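Glutathione S-transferase (Sphingobium chungbukense, PDB 6M1T) probably conjugates glutathione to electrophilic substrates as a beta-class transferase, a dimer that holds glutathione between a thioredoxin-like domain and a helical domain. Local coordinates at residues Y92-I95 with S96-F100; E104-K107 with A108-L112; P189-G192 with A193-A197. All coordinates share one frame; numbering follows the deposited sequence.

How the contacts relate
Along the chain the three contacts lie in series, without nesting or crossing. None closes a loop, since each joins adjoining segments. Contact 1 is a helix turn inside helix 89-108, one side meeting the second subunit and the other packing on helices 66-75 and 153-162. Contact 2 follows on the same helix and runs into the loop before helix 119-139. The two touch where Phe105 N probably bonds to Phe100 O, although their centres are 17 Å apart. Contact 2 reaches glutathione of both subunits. Contact 3 lies in helix 189-198, across the chain's centre from both, with its centre about 25 Å from each of theirs. It packs on helix 12-21 of the thioredoxin-like domain.

Contact 1: residues Y92-I95 with S96-F100; sequences YRLI and SRLSF
Tyr92 to Ser99 form two successive turns of one alpha-helix, joined by four backbone hydrogen bonds. Ser96 N bonds to Tyr92 O at 2.9 Å. Arg97 N reaches Arg93 O at 3.0 Å. Leu98 N bonds to Leu94 O at 2.9 Å. Ser99 N closes the ladder on Ile95 O at 2.8 Å.

The apolar contact is between Leu94 and Leu98, one turn apart. Leu94 CD1 comes within 4.1 Å of Leu98 CG, and the two branched ends meet at a slant. Leu94 CG is anti to its backbone N (chi1 175°), whereas Leu98 CG stands beside its own N (chi1 -61°). The second setting lays Leu98 CG against the carbonyl oxygen of Leu94, at 3.3 Å.

The polar side chains face the second subunit. Arg97 bends at chi2 and chi3, which brings its guanidinium back to its neighbour: NH1 donates to Ser96 OG at 3.1 Å, with the oxygen near the guanidinium plane. Phe100 CB lies against one face of that group. Ser96 OG also bonds to Thr64 O of the second subunit, so one hydroxyl links the arginine to the dimer interface. Arg93 NH1 bonds to Thr62 O of the second subunit. Ser99 OG bonds to Glu65 of the second subunit, a residue of its glutathione pocket. Tyr92 OH bonds to Asp75 of the second subunit, and its ring meets Tyr72 of that subunit edge-to-face.

The helix 89-108 is therefore packed on several fronts. Leu94, Ile95 and Leu98 rest on Leu71 of helix 66-75. Leu94 and Leu98 also touch Ala154 of helix 153-162. The polar side chains meet strand 62-64 and helix 66-75 of the second subunit.

Contact 2: residues E104-K107 with A108-L112; sequences EFHK and AFVPL. With GSH (glutathione), chain C; GSH (glutathione), chain G.
Glu104 O accepts a hydrogen bond from Ala108 N at 3.1 Å, an i to i+4 helix bond, followed by two i to i+3 bonds, Phe109 N to His106 O and Val110 N to Lys107 O, each donor well above the carbonyl plane.

Phe105 and Phe109 form a T-shaped pair. Phe109 directs its CE2 edge at the face of Phe105, and CE2 sits 3.6 Å above the centre of that ring. The planes meet at 72°. Phe105 holds its CG anti to its own N (chi1 -164°), and this swings its ring toward Phe109. The Phe105 carbonyl oxygen also meets the Phe109 rim, 3.2 Å from CD2.

His106 NE2 lies 3.5 Å from SG2 of the glutathione in this subunit's pocket. Cys10 is close to the same imidazole, as in other beta-class enzymes. Val110 CG2 stands at the imidazole edge, 4.4 Å from His106 ND1. Trp164 meets the rings of both His106 and Phe109 edge-to-face.

Glu104 reaches the other active site. Its OE1 accepts a hydrogen bond from N1 of the second subunit's glutathione at 2.9 Å. Its OE2 forms a salt bridge with Lys107 of the second subunit. Lys107 of this subunit makes the same bridge to Glu104 of the second subunit. One oxygen takes the amino group of glutathione, the other the lysine ammonium.

Helix 119-139 packs on Phe105, Ala108 and Pro111. Helix 153-162 covers Phe105 and touches His106 through Met161.

Contact 3: residues P189-G192 with A193-A197; sequences PSVG and AALKA
Val191 and Leu195 lie side by side on one face of an alpha-helix, the C-terminal helix 189-198 of this glutathione transferase fold. Both side chains point the same way, and Val191 CG1 touches Leu195 CD2 at 3.9 Å. Val191 carries CG1 anti to its backbone N (chi1 177°), on the side facing the next turn. Leu195 adopts an unusual shape: chi1 is -98° and chi2 is 16°, both far from staggered. Its CD2 branch turns back along the helix, 3.6 Å from Val191 O. The leucine also touches Leu200 and Val201 at the chain end.

Ser190 OG bonds to Glu20 on helix 12-21. Ala193 packs on Arg19 and Ala194 on Ile16 of the same helix. Pro189 occupies the first turn, where its lack of an N-H costs no helix bond. The regular ladder starts from its carbonyl: Ala193 N bonds to Pro189 O at 3.0 Å. Further along, Lys196 N bonds to Gly192 O at 2.9 Å, and Ala197 N to Ala193 O at 2.8 Å.

Contact 1: residues Y92-I95 with S96-F100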
loop_
_atom_site.group_PDB
_atom_site.type_symbol
_atom_site.label_atom_id
_atom_site.label_comp_id
_atom_site.label_asym_id
_atom_site.label_seq_id
_atom_site.Cartn_x
_atom_site.Cartn_y
_atom_site.Cartn_z
ATOM N N TYR A 92 1.649 -13.023 4.885
ATOM C CA TYR A 92 1.615 -12.368 3.539
ATOM C C TYR A 92 0.185 -11.939 3.256
ATOM O O TYR A 92 0.021 -10.871 2.639
ATOM C CB TYR A 92 2.202 -13.253 2.447
ATOM C CG TYR A 92 3.622 -13.591 2.754
ATOM C CD1 TYR A 92 4.639 -12.730 2.403
ATOM C CD2 TYR A 92 3.930 -14.743 3.458
ATOM C CE1 TYR A 92 5.953 -13.006 2.711
ATOM C CE2 TYR A 92 5.238 -15.037 3.778
ATOM C CZ TYR A 92 6.242 -14.185 3.394
ATOM O OH TYR A 92 7.501 -14.480 3.733
ATOM N N ARG A 93 -0.819 -12.711 3.689
ATOM C CA ARG A 93 -2.241 -12.353 3.459
ATOM C C ARG A 93 -2.555 -11.082 4.258
ATOM O O ARG A 93 -3.321 -10.262 3.744
ATOM C CB ARG A 93 -3.211 -13.480 3.822
ATOM C CG ARG A 93 -2.911 -14.751 3.039
ATOM C CD ARG A 93 -4.068 -15.731 2.891
ATOM N NE ARG A 93 -5.000 -15.559 1.779
ATOM C CZ ARG A 93 -4.718 -15.145 0.531
ATOM N NH1 ARG A 93 -5.691 -15.040 -0.357
ATOM N NH2 ARG A 93 -3.499 -14.809 0.153
ATOM N N LEU A 94 -1.949 -10.920 5.443
ATOM C CA LEU A 94 -2.087 -9.678 6.266
ATOM C C LEU A 94 -1.481 -8.490 5.503
ATOM O O LEU A 94 -2.138 -7.456 5.378
ATOM C CB LEU A 94 -1.365 -9.808 7.607
ATOM C CG LEU A 94 -1.388 -8.503 8.415
ATOM C CD1 LEU A 94 -2.812 -8.097 8.627
ATOM C CD2 LEU A 94 -0.661 -8.584 9.743
ATOM N N ILE A 95 -0.246 -8.616 5.047
ATOM C CA ILE A 95 0.420 -7.508 4.305
ATOM C C ILE A 95 -0.421 -7.144 3.066
ATOM O O ILE A 95 -0.548 -5.908 2.709
ATOM C CB ILE A 95 1.858 -7.922 3.990
ATOM C CG1 ILE A 95 2.663 -8.125 5.274
ATOM C CG2 ILE A 95 2.542 -6.922 3.066
ATOM C CD1 ILE A 95 4.021 -8.748 5.035
ATOM N N SER A 96 -0.986 -8.149 2.405
ATOM C CA SER A 96 -1.904 -8.008 1.245
ATOM C C SER A 96 -3.085 -7.140 1.655
ATOM O O SER A 96 -3.394 -6.110 0.972
ATOM C CB SER A 96 -2.367 -9.368 0.727
ATOM O OG SER A 96 -3.229 -9.230 -0.385
ATOM N N ARG A 97 -3.728 -7.495 2.767
ATOM C CA ARG A 97 -4.901 -6.721 3.212
ATOM C C ARG A 97 -4.444 -5.287 3.558
ATOM O O ARG A 97 -5.205 -4.360 3.252
ATOM C CB ARG A 97 -5.660 -7.446 4.335
ATOM C CG ARG A 97 -6.520 -8.639 3.897
ATOM C CD ARG A 97 -7.420 -8.457 2.672
ATOM N NE ARG A 97 -6.648 -8.614 1.434
ATOM C CZ ARG A 97 -6.979 -8.168 0.208
ATOM N NH1 ARG A 97 -6.133 -8.378 -0.774
ATOM N NH2 ARG A 97 -8.120 -7.553 -0.055
ATOM N N LEU A 98 -3.300 -5.103 4.221
ATOM C CA LEU A 98 -2.866 -3.722 4.593
ATOM C C LEU A 98 -2.586 -2.917 3.316
ATOM O O LEU A 98 -2.935 -1.696 3.308
ATOM C CB LEU A 98 -1.658 -3.769 5.526
ATOM C CG LEU A 98 -1.887 -4.486 6.876
ATOM C CD1 LEU A 98 -0.591 -4.533 7.640
ATOM C CD2 LEU A 98 -3.005 -3.800 7.682
ATOM N N SER A 99 -1.983 -3.537 2.289
ATOM C CA SER A 99 -1.648 -2.857 0.998
ATOM C C SER A 99 -2.957 -2.504 0.286
ATOM O O SER A 99 -3.077 -1.378 -0.236
ATOM C CB SER A 99 -0.636 -3.632 0.093
ATOM O OG SER A 99 -0.913 -2.923 -1.124
ATOM N N PHE A 100 -3.969 -3.380 0.313
ATOM C CA PHE A 100 -5.264 -3.080 -0.316
ATOM C C PHE A 100 -5.933 -1.884 0.391
ATOM O O PHE A 100 -6.495 -0.970 -0.280
ATOM C CB PHE A 100 -6.202 -4.287 -0.272
ATOM C CG PHE A 100 -7.579 -3.931 -0.701
ATOM C CD1 PHE A 100 -7.932 -3.914 -2.039
ATOM C CD2 PHE A 100 -8.544 -3.655 0.251
ATOM C CE1 PHE A 100 -9.231 -3.601 -2.430
ATOM C CE2 PHE A 100 -9.830 -3.321 -0.139
ATOM C CZ PHE A 100 -10.184 -3.312 -1.474
#

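Contact 2: residues E104-K107 with A108-L112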
loop_
_atom_site.group_PDB
_atom_site.type_symbol
_atom_site.label_atom_id
_atom_site.label_comp_id
_atom_site.label_asym_id
_atom_site.label_seq_id
_atom_site.Cartn_x
_atom_site.Cartn_y
_atom_site.Cartn_z
ATOM N N GLU A 104 -5.874 1.068 -2.169
ATOM C CA GLU A 104 -7.147 1.077 -2.954
ATOM C C GLU A 104 -8.268 1.774 -2.159
ATOM O O GLU A 104 -8.820 2.732 -2.664
ATOM C CB GLU A 104 -7.567 -0.351 -3.297
ATOM C CG GLU A 104 -6.499 -1.118 -4.074
ATOM C CD GLU A 104 -6.227 -0.574 -5.474
ATOM O OE1 GLU A 104 -5.257 -1.020 -6.100
ATOM O OE2 GLU A 104 -6.950 0.306 -5.923
ATOM N N PHE A 105 -8.593 1.294 -0.963
ATOM C CA PHE A 105 -9.767 1.779 -0.176
ATOM C C PHE A 105 -9.554 3.237 0.273
ATOM O O PHE A 105 -10.335 4.104 -0.082
ATOM C CB PHE A 105 -10.033 0.849 1.006
ATOM C CG PHE A 105 -11.401 1.043 1.613
ATOM C CD1 PHE A 105 -12.497 1.280 0.797
ATOM C CD2 PHE A 105 -11.586 1.027 2.990
ATOM C CE1 PHE A 105 -13.765 1.436 1.345
ATOM C CE2 PHE A 105 -12.856 1.209 3.533
ATOM C CZ PHE A 105 -13.930 1.411 2.710
ATOM N N HIS A 106 -8.432 3.515 0.928
ATOM C CA HIS A 106 -8.075 4.875 1.424
ATOM C C HIS A 106 -8.202 5.833 0.254
ATOM O O HIS A 106 -8.796 6.912 0.439
ATOM C CB HIS A 106 -6.668 4.890 2.082
ATOM C CG HIS A 106 -6.266 6.189 2.742
ATOM N ND1 HIS A 106 -6.504 7.424 2.200
ATOM C CD2 HIS A 106 -5.571 6.433 3.871
ATOM C CE1 HIS A 106 -6.030 8.375 2.991
ATOM N NE2 HIS A 106 -5.459 7.795 4.023
ATOM N N LYS A 107 -7.558 5.514 -0.871
ATOM C CA LYS A 107 -7.345 6.472 -1.978
ATOM C C LYS A 107 -8.694 6.707 -2.686
ATOM O O LYS A 107 -8.904 7.855 -3.125
ATOM C CB LYS A 107 -6.185 6.028 -2.888
ATOM C CG LYS A 107 -4.798 5.995 -2.217
ATOM C CD LYS A 107 -4.512 7.175 -1.295
ATOM C CE LYS A 107 -3.064 7.542 -1.101
ATOM N NZ LYS A 107 -2.684 8.711 -1.946
ATOM N N ALA A 108 -9.629 5.737 -2.680
ATOM C CA ALA A 108 -11.024 5.941 -3.172
ATOM C C ALA A 108 -11.667 7.188 -2.540
ATOM O O ALA A 108 -12.429 7.859 -3.244
ATOM C CB ALA A 108 -11.887 4.718 -2.924
ATOM N N PHE A 109 -11.394 7.482 -1.269
ATOM C CA PHE A 109 -12.062 8.547 -0.472
ATOM C C PHE A 109 -11.530 9.951 -0.799
ATOM O O PHE A 109 -12.185 10.976 -0.446
ATOM C CB PHE A 109 -11.863 8.330 1.017
ATOM C CG PHE A 109 -12.700 7.242 1.617
ATOM C CD1 PHE A 109 -13.986 7.517 2.090
ATOM C CD2 PHE A 109 -12.206 5.962 1.759
ATOM C CE1 PHE A 109 -14.741 6.494 2.640
ATOM C CE2 PHE A 109 -12.971 4.943 2.307
ATOM C CZ PHE A 109 -14.249 5.222 2.745
ATOM N N VAL A 110 -10.351 10.046 -1.416
ATOM C CA VAL A 110 -9.591 11.337 -1.404
ATOM C C VAL A 110 -10.395 12.467 -2.068
ATOM O O VAL A 110 -10.484 13.536 -1.467
ATOM C CB VAL A 110 -8.170 11.143 -1.969
ATOM C CG1 VAL A 110 -7.485 12.469 -2.255
ATOM C CG2 VAL A 110 -7.364 10.294 -1.002
ATOM N N PRO A 111 -11.009 12.309 -3.265
ATOM C CA PRO A 111 -11.863 13.356 -3.842
ATOM C C PRO A 111 -13.047 13.757 -2.944
ATOM O O PRO A 111 -13.390 14.932 -2.891
ATOM C CB PRO A 111 -12.431 12.741 -5.129
ATOM C CG PRO A 111 -11.460 11.604 -5.461
ATOM C CD PRO A 111 -10.955 11.121 -4.122
ATOM N N LEU A 112 -13.636 12.793 -2.234
ATOM C CA LEU A 112 -14.777 13.062 -1.316
ATOM C C LEU A 112 -14.334 13.958 -0.159
ATOM O O LEU A 112 -15.232 14.637 0.378
ATOM C CB LEU A 112 -15.346 11.753 -0.766
ATOM C CG LEU A 112 -16.030 10.827 -1.757
ATOM C CD1 LEU A 112 -16.478 9.555 -1.059
ATOM C CD2 LEU A 112 -17.220 11.496 -2.413
HETATM N N1 GSH C . 0.095 6.196 2.455
HETATM C CA1 GSH C . 0.039 6.860 3.770
HETATM C C1 GSH C . -0.121 5.812 4.880
HETATM O O11 GSH C . -0.638 4.739 4.545
HETATM O O12 GSH C . 0.287 6.136 6.047
HETATM C CB1 GSH C . -1.140 7.837 3.749
HETATM C CG1 GSH C . -1.150 8.831 4.879
HETATM C CD1 GSH C . -2.237 9.876 4.637
HETATM O OE1 GSH C . -2.704 10.114 3.516
HETATM N N2 GSH C . -2.612 10.563 5.708
HETATM C CA2 GSH C . -3.564 11.655 5.721
HETATM C C2 GSH C . -2.875 13.004 5.825
HETATM O O2 GSH C . -1.996 13.182 6.669
HETATM C CB2 GSH C . -4.586 11.496 6.846
HETATM S SG2 GSH C . -5.786 10.157 6.561
HETATM N N3 GSH C . -3.217 13.906 4.922
HETATM C CA3 GSH C . -2.676 15.243 4.914
HETATM C C3 GSH C . -2.062 15.626 3.565
HETATM O O31 GSH C . -1.899 14.720 2.723
HETATM O O32 GSH C . -1.737 16.821 3.406
HETATM N N1 GSH G . -2.676 -1.975 -5.312
HETATM C CA1 GSH G . -2.484 -2.977 -6.391
HETATM C C1 GSH G . -1.083 -3.634 -6.261
HETATM O O11 GSH G . -0.959 -4.835 -6.651
HETATM O O12 GSH G . -0.172 -2.961 -5.737
HETATM C CB1 GSH G . -2.754 -2.248 -7.716
HETATM C CG1 GSH G . -2.517 -3.098 -8.952
HETATM C CD1 GSH G . -2.963 -2.341 -10.186
HETATM O OE1 GSH G . -3.524 -1.247 -10.110
HETATM N N2 GSH G . -2.727 -2.960 -11.337
HETATM C CA2 GSH G . -3.107 -2.456 -12.642
HETATM C C2 GSH G . -4.342 -3.151 -13.190
HETATM O O2 GSH G . -4.475 -4.376 -13.148
HETATM C CB2 GSH G . -1.920 -2.559 -13.592
HETATM S SG2 GSH G . -0.577 -1.440 -13.142
HETATM N N3 GSH G . -5.267 -2.371 -13.714
HETATM C CA3 GSH G . -6.452 -2.898 -14.337
HETATM C C3 GSH G . -7.714 -2.437 -13.619
HETATM O O31 GSH G . -8.799 -2.811 -14.095
HETATM O O32 GSH G . -7.564 -1.695 -12.615
#

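Contact 3: residues P189-G192 with A193-A197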
loop_
_atom_site.group_PDB
_atom_site.type_symbol
_atom_site.label_atom_id
_atom_site.label_comp_id
_atom_site.label_asym_id
_atom_site.label_seq_id
_atom_site.Cartn_x
_atom_site.Cartn_y
_atom_site.Cartn_z
ATOM N N PRO A 189 -12.128 -2.349 24.573
ATOM C CA PRO A 189 -11.652 -1.263 25.442
ATOM C C PRO A 189 -10.614 -0.324 24.788
ATOM O O PRO A 189 -10.730 0.877 24.912
ATOM C CB PRO A 189 -11.019 -2.002 26.633
ATOM C CG PRO A 189 -11.674 -3.361 26.662
ATOM C CD PRO A 189 -12.094 -3.664 25.235
ATOM N N SER A 190 -9.618 -0.900 24.103
ATOM C CA SER A 190 -8.599 -0.151 23.314
ATOM C C SER A 190 -9.297 0.826 22.374
ATOM O O SER A 190 -8.844 1.937 22.229
ATOM C CB SER A 190 -7.773 -1.095 22.503
ATOM O OG SER A 190 -8.560 -1.554 21.397
ATOM N N VAL A 191 -10.381 0.403 21.734
ATOM C CA VAL A 191 -11.022 1.202 20.662
ATOM C C VAL A 191 -11.755 2.385 21.291
ATOM O O VAL A 191 -11.481 3.545 20.875
ATOM C CB VAL A 191 -11.881 0.290 19.760
ATOM C CG1 VAL A 191 -12.608 1.068 18.697
ATOM C CG2 VAL A 191 -10.996 -0.766 19.133
ATOM N N GLY A 192 -12.596 2.138 22.316
ATOM C CA GLY A 192 -13.290 3.222 23.041
ATOM C C GLY A 192 -12.329 4.244 23.611
ATOM O O GLY A 192 -12.585 5.458 23.452
ATOM N N ALA A 193 -11.224 3.787 24.213
ATOM C CA ALA A 193 -10.185 4.673 24.807
ATOM C C ALA A 193 -9.538 5.558 23.727
ATOM O O ALA A 193 -9.368 6.762 23.974
ATOM C CB ALA A 193 -9.146 3.831 25.514
ATOM N N ALA A 194 -9.174 4.999 22.554
ATOM C CA ALA A 194 -8.608 5.818 21.435
ATOM C C ALA A 194 -9.663 6.803 20.925
ATOM O O ALA A 194 -9.346 7.980 20.751
ATOM C CB ALA A 194 -8.078 4.972 20.306
ATOM N N LEU A 195 -10.911 6.354 20.763
ATOM C CA LEU A 195 -12.001 7.233 20.260
ATOM C C LEU A 195 -12.131 8.399 21.245
ATOM O O LEU A 195 -12.218 9.544 20.811
ATOM C CB LEU A 195 -13.314 6.436 20.151
ATOM C CG LEU A 195 -13.771 5.854 18.812
ATOM C CD1 LEU A 195 -12.708 5.790 17.725
ATOM C CD2 LEU A 195 -14.378 4.474 19.027
ATOM N N LYS A 196 -12.100 8.128 22.558
ATOM C CA LYS A 196 -12.265 9.161 23.605
ATOM C C LYS A 196 -11.041 10.079 23.606
ATOM O O LYS A 196 -11.240 11.312 23.585
ATOM C CB LYS A 196 -12.534 8.523 24.984
ATOM C CG LYS A 196 -12.945 9.513 26.071
ATOM C CD LYS A 196 -13.592 8.896 27.300
ATOM C CE LYS A 196 -14.002 9.912 28.354
ATOM N NZ LYS A 196 -14.059 9.306 29.716
ATOM N N ALA A 197 -9.811 9.540 23.615
ATOM C CA ALA A 197 -8.575 10.362 23.626
ATOM C C ALA A 197 -8.510 11.319 22.418
ATOM O O ALA A 197 -7.868 12.382 22.557
ATOM C CB ALA A 197 -7.341 9.474 23.683
#